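Local coordinates for protein insulinase family protease (Yersinia pestis, PDB 3GO9) that is a predicted member of the insulinase (M16) protease family whose own peptidase activity has not been established, at residues Lys200-Tyr203 and Gln204-Thr208; Leu132-Leu135 and Ser136-Gly140. All coordinates share one frame; numbering follows the deposited sequence.

Contact 1 of 2, residues Lys200-Tyr203 and Gln204-Thr208; sequences KQFY and QQWYT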
loop_
_atom_site.group_PDB
_atom_site.type_symbol
_atom_site.label_atom_id
_atom_site.label_comp_id
_atom_site.label_asym_id
_atom_site.label_seq_id
_atom_site.Cartn_x
_atom_site.Cartn_y
_atom_site.Cartn_z
ATOM N N LYS A 200 -14.499 15.038 21.373
ATOM C CA LYS A 200 -13.246 15.587 21.894
ATOM C C LYS A 200 -12.557 14.516 22.756
ATOM O O LYS A 200 -11.365 14.374 22.727
ATOM C CB LYS A 200 -13.526 16.803 22.778
ATOM C CG LYS A 200 -14.085 18.004 22.095
ATOM C CD LYS A 200 -14.279 19.150 23.171
ATOM C CE LYS A 200 -15.396 20.129 22.811
ATOM N NZ LYS A 200 -15.185 21.480 23.360
ATOM N N GLN A 201 -13.333 13.774 23.519
ATOM C CA GLN A 201 -12.784 12.736 24.371
ATOM C C GLN A 201 -12.131 11.643 23.532
ATOM O O GLN A 201 -11.019 11.173 23.838
ATOM C CB GLN A 201 -13.886 12.154 25.246
ATOM C CG GLN A 201 -14.312 13.155 26.288
ATOM C CD GLN A 201 -15.358 12.596 27.243
ATOM O OE1 GLN A 201 -16.379 12.022 26.826
ATOM N NE2 GLN A 201 -15.107 12.771 28.541
ATOM N N PHE A 202 -12.773 11.296 22.421
ATOM C CA PHE A 202 -12.216 10.309 21.480
ATOM C C PHE A 202 -10.897 10.794 20.931
ATOM O O PHE A 202 -9.921 10.071 20.881
ATOM C CB PHE A 202 -13.214 10.032 20.347
ATOM C CG PHE A 202 -12.719 9.117 19.286
ATOM C CD1 PHE A 202 -12.904 7.733 19.351
ATOM C CD2 PHE A 202 -12.153 9.611 18.152
ATOM C CE1 PHE A 202 -12.457 6.912 18.346
ATOM C CE2 PHE A 202 -11.688 8.791 17.164
ATOM C CZ PHE A 202 -11.859 7.438 17.238
ATOM N N TYR A 203 -10.875 12.044 20.489
ATOM C CA TYR A 203 -9.656 12.647 19.975
ATOM C C TYR A 203 -8.525 12.601 20.975
ATOM O O TYR A 203 -7.391 12.205 20.640
ATOM C CB TYR A 203 -9.941 14.080 19.631
ATOM C CG TYR A 203 -8.735 14.929 19.345
ATOM C CD1 TYR A 203 -7.988 14.716 18.231
ATOM C CD2 TYR A 203 -8.410 15.978 20.170
ATOM C CE1 TYR A 203 -6.854 15.460 17.945
ATOM C CE2 TYR A 203 -7.309 16.776 19.902
ATOM C CZ TYR A 203 -6.531 16.523 18.773
ATOM O OH TYR A 203 -5.438 17.343 18.525
ATOM N N GLN A 204 -8.831 12.935 22.200
ATOM C CA GLN A 204 -7.769 12.970 23.245
ATOM C C GLN A 204 -7.287 11.579 23.620
ATOM O O GLN A 204 -6.108 11.401 23.891
ATOM C CB GLN A 204 -8.235 13.750 24.470
ATOM C CG GLN A 204 -8.263 15.215 24.148
ATOM C CD GLN A 204 -8.919 16.065 25.200
ATOM O OE1 GLN A 204 -9.721 15.597 26.001
ATOM N NE2 GLN A 204 -8.601 17.358 25.166
ATOM N N GLN A 205 -8.194 10.610 23.618
ATOM C CA GLN A 205 -7.873 9.219 23.906
ATOM C C GLN A 205 -6.938 8.622 22.867
ATOM O O GLN A 205 -5.989 7.861 23.201
ATOM C CB GLN A 205 -9.144 8.340 24.010
ATOM C CG GLN A 205 -8.823 6.883 24.283
ATOM C CD GLN A 205 -10.070 6.034 24.553
ATOM O OE1 GLN A 205 -11.182 6.547 24.680
ATOM N NE2 GLN A 205 -9.885 4.734 24.621
ATOM N N TRP A 206 -7.206 8.919 21.588
ATOM C CA TRP A 206 -6.564 8.188 20.527
ATOM C C TRP A 206 -5.489 8.990 19.787
ATOM O O TRP A 206 -4.614 8.383 19.175
ATOM C CB TRP A 206 -7.608 7.645 19.557
ATOM C CG TRP A 206 -8.496 6.664 20.176
ATOM C CD1 TRP A 206 -9.779 6.877 20.544
ATOM C CD2 TRP A 206 -8.193 5.309 20.551
ATOM N NE1 TRP A 206 -10.314 5.742 21.130
ATOM C CE2 TRP A 206 -9.369 4.760 21.119
ATOM C CE3 TRP A 206 -7.064 4.498 20.441
ATOM C CZ2 TRP A 206 -9.443 3.450 21.563
ATOM C CZ3 TRP A 206 -7.140 3.169 20.886
ATOM C CH2 TRP A 206 -8.332 2.660 21.440
ATOM N N TYR A 207 -5.463 10.307 19.896
ATOM C CA TYR A 207 -4.365 11.086 19.273
ATOM C C TYR A 207 -3.307 11.334 20.341
ATOM O O TYR A 207 -3.314 12.376 21.005
ATOM C CB TYR A 207 -4.868 12.385 18.663
ATOM C CG TYR A 207 -5.366 12.282 17.225
ATOM C CD1 TYR A 207 -6.364 11.382 16.850
ATOM C CD2 TYR A 207 -4.886 13.149 16.228
ATOM C CE1 TYR A 207 -6.813 11.307 15.555
ATOM C CE2 TYR A 207 -5.329 13.100 14.920
ATOM C CZ TYR A 207 -6.304 12.160 14.569
ATOM O OH TYR A 207 -6.756 12.124 13.245
ATOM N N THR A 208 -2.460 10.317 20.521
ATOM C CA THR A 208 -1.353 10.335 21.476
ATOM C C THR A 208 -0.022 10.214 20.700
ATOM O O THR A 208 0.020 9.559 19.633
ATOM C CB THR A 208 -1.494 9.218 22.538
ATOM O OG1 THR A 208 -1.554 7.947 21.900
ATOM C CG2 THR A 208 -2.848 9.400 23.327
#
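Y203 and Y207 meet one turn apart where helix 196-206 runs out, and the carbonyl of Y203 takes two donors from the last turn, one of them weakly. Y203 O accepts the N-H of Y207 at 2.8 Å and, as the weak one, that of W206, whose main bond goes to F202 O at 3.0 Å. Upstream, Q204 N is satisfied by K200 O and Q205 N by Q201 O at 2.9 Å. W206 O, on the last helical residue, takes a weak bond from T208 N across the turn and a hydrogen bond from R240.

The two phenol hydroxyls find partners beyond the helix: Y203 OH bonds to the backbone of T138 and L142, and Y207 OH to the hydroxyl of Y116. Between them the rings lie oblique, planes 45° apart, with Y203 CE1 3.5 Å from Y207 CD2. F202 and W206 make a similar pair: with F202 CG anti to its own nitrogen (chi1 176°), the phenyl ring receives W206 CD1 over one face, 3.5 Å from F202 CD1. L74 of helix 70-80 packs on F202 and both tyrosines.

Two i to i+4 aromatic pairs on successive positions thus mark the C-terminal end of an α-helix, which the chain leaves through an inverse gamma turn centred on Y207.

Contact 2 of 2, residues Leu132-Leu135 and Ser136-Gly140; sequences LAWL and SDTAG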
loop_
_atom_site.group_PDB
_atom_site.type_symbol
_atom_site.label_atom_id
_atom_site.label_comp_id
_atom_site.label_asym_id
_atom_site.label_seq_id
_atom_site.Cartn_x
_atom_site.Cartn_y
_atom_site.Cartn_z
ATOM N N LEU A 132 4.310 22.415 9.508
ATOM C CA LEU A 132 4.527 21.840 10.818
ATOM C C LEU A 132 3.550 22.381 11.856
ATOM O O LEU A 132 3.144 21.634 12.780
ATOM C CB LEU A 132 5.989 22.024 11.260
ATOM C CG LEU A 132 7.056 21.291 10.445
ATOM C CD1 LEU A 132 8.429 21.592 11.068
ATOM C CD2 LEU A 132 6.850 19.769 10.418
ATOM N N ALA A 133 3.143 23.654 11.706
ATOM C CA ALA A 133 2.206 24.275 12.618
ATOM C C ALA A 133 0.817 23.642 12.419
ATOM O O ALA A 133 0.125 23.338 13.418
ATOM C CB ALA A 133 2.205 25.738 12.367
ATOM N N TRP A 134 0.428 23.404 11.164
ATOM C CA TRP A 134 -0.857 22.797 10.877
ATOM C C TRP A 134 -0.868 21.375 11.448
ATOM O O TRP A 134 -1.826 20.930 12.060
ATOM C CB TRP A 134 -1.196 22.763 9.379
ATOM C CG TRP A 134 -2.581 22.272 9.115
ATOM C CD1 TRP A 134 -3.738 23.001 9.224
ATOM C CD2 TRP A 134 -2.990 20.926 8.778
ATOM N NE1 TRP A 134 -4.831 22.199 8.932
ATOM C CE2 TRP A 134 -4.383 20.939 8.635
ATOM C CE3 TRP A 134 -2.303 19.719 8.572
ATOM C CZ2 TRP A 134 -5.101 19.810 8.310
ATOM C CZ3 TRP A 134 -3.036 18.584 8.190
ATOM C CH2 TRP A 134 -4.431 18.656 8.092
ATOM N N LEU A 135 0.226 20.657 11.255
ATOM C CA LEU A 135 0.294 19.260 11.697
ATOM C C LEU A 135 0.321 19.181 13.237
ATOM O O LEU A 135 -0.286 18.258 13.819
ATOM C CB LEU A 135 1.504 18.539 11.136
ATOM C CG LEU A 135 1.425 18.268 9.628
ATOM C CD1 LEU A 135 2.819 17.899 9.073
ATOM C CD2 LEU A 135 0.428 17.185 9.278
ATOM N N SER A 136 1.025 20.103 13.880
ATOM C CA SER A 136 1.023 20.159 15.382
ATOM C C SER A 136 -0.277 20.658 15.979
ATOM O O SER A 136 -0.724 20.144 17.016
ATOM C CB SER A 136 2.252 20.858 15.930
ATOM O OG SER A 136 2.394 22.180 15.459
ATOM N N ASP A 137 -0.915 21.618 15.337
ATOM C CA ASP A 137 -2.295 21.990 15.701
ATOM C C ASP A 137 -3.199 20.763 15.626
ATOM O O ASP A 137 -3.998 20.499 16.534
ATOM C CB ASP A 137 -2.896 23.053 14.744
ATOM C CG ASP A 137 -2.342 24.468 14.889
ATOM O OD1 ASP A 137 -1.568 24.778 15.845
ATOM O OD2 ASP A 137 -2.802 25.303 14.035
ATOM N N THR A 138 -3.101 19.998 14.537
ATOM C CA THR A 138 -3.972 18.870 14.361
ATOM C C THR A 138 -3.679 17.767 15.410
ATOM O O THR A 138 -4.609 17.172 15.992
ATOM C CB THR A 138 -3.768 18.318 12.956
ATOM O OG1 THR A 138 -4.145 19.311 11.984
ATOM C CG2 THR A 138 -4.596 17.099 12.715
ATOM N N ALA A 139 -2.394 17.547 15.649
ATOM C CA ALA A 139 -1.921 16.438 16.516
ATOM C C ALA A 139 -2.312 16.660 17.945
ATOM O O ALA A 139 -2.639 15.679 18.663
ATOM C CB ALA A 139 -0.427 16.286 16.441
ATOM N N GLY A 140 -2.275 17.900 18.396
ATOM C CA GLY A 140 -2.498 18.206 19.819
ATOM C C GLY A 140 -3.474 19.273 20.212
ATOM O O GLY A 140 -3.739 19.404 21.414
#
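T138 sets its hydroxyl over the indole of W134, one turn earlier on helix 125-140. The oxygen OG1 stands 3.6 Å above the ring plane and over the centre of the six-membered ring, its nearest ring atom being W134 CE2 at 3.7 Å, while the two side chains cross obliquely. The first torsion of T138 accounts for this placement: it holds OG1 beside the backbone nitrogen (chi1 -63°), facing back to the preceding turn. From there OG1 also donates to W134 O at 2.8 Å. That carbonyl takes T138 N as well, the two donors coming from opposite faces of its plane, so one residue grips it twice. On the five-membered ring NE1 bonds to A78 O, and W94 meets the indole edge-to-face.

The bond from T138 OG1 to W134 O is the familiar way in which serine and threonine return their hydroxyls to the i-4 carbonyl of an α-helix, and S136 repeats it a little earlier. Its OG, placed between the backbone nitrogen and the carbonyl carbon (chi1 58°), reaches L132 O at 2.8 Å, whereas S136 N arrives from the opposite face of that carbonyl. D137 behaves differently. Its CB lies 3.3 Å from A133 O and its backbone nitrogen makes the usual bond to A133 O at 2.8 Å, while the carboxylate oxygens accept from the hydroxyls of S82 and S84. On another side of the helix L132 and L135 pack on L52 of strand 50-56, and L135 also touches Y116 of the neighbouring strand 114-120.

Overall arrangement
Contact 2 comes first along the chain, on helix 125-140, and contact 1 follows on helix 196-206; they lie about 14 Å apart, centre to centre, on the same side of the molecule. The two helices join directly through the Y203 hydroxyl of contact 1, which meets the end of helix 125-140. Y116 of strand 114-120 links them a second time, bonding Y207 while packing against L135 and T138, so helix 125-140 packs on the mixed sheet and the end of helix 196-206 is tied to the same strand through Y207. By sequence, contact 2 belongs to the M16 peptidase family and contact 1 to the M16 inactive-domain family, yet in space the two helices are in direct contact.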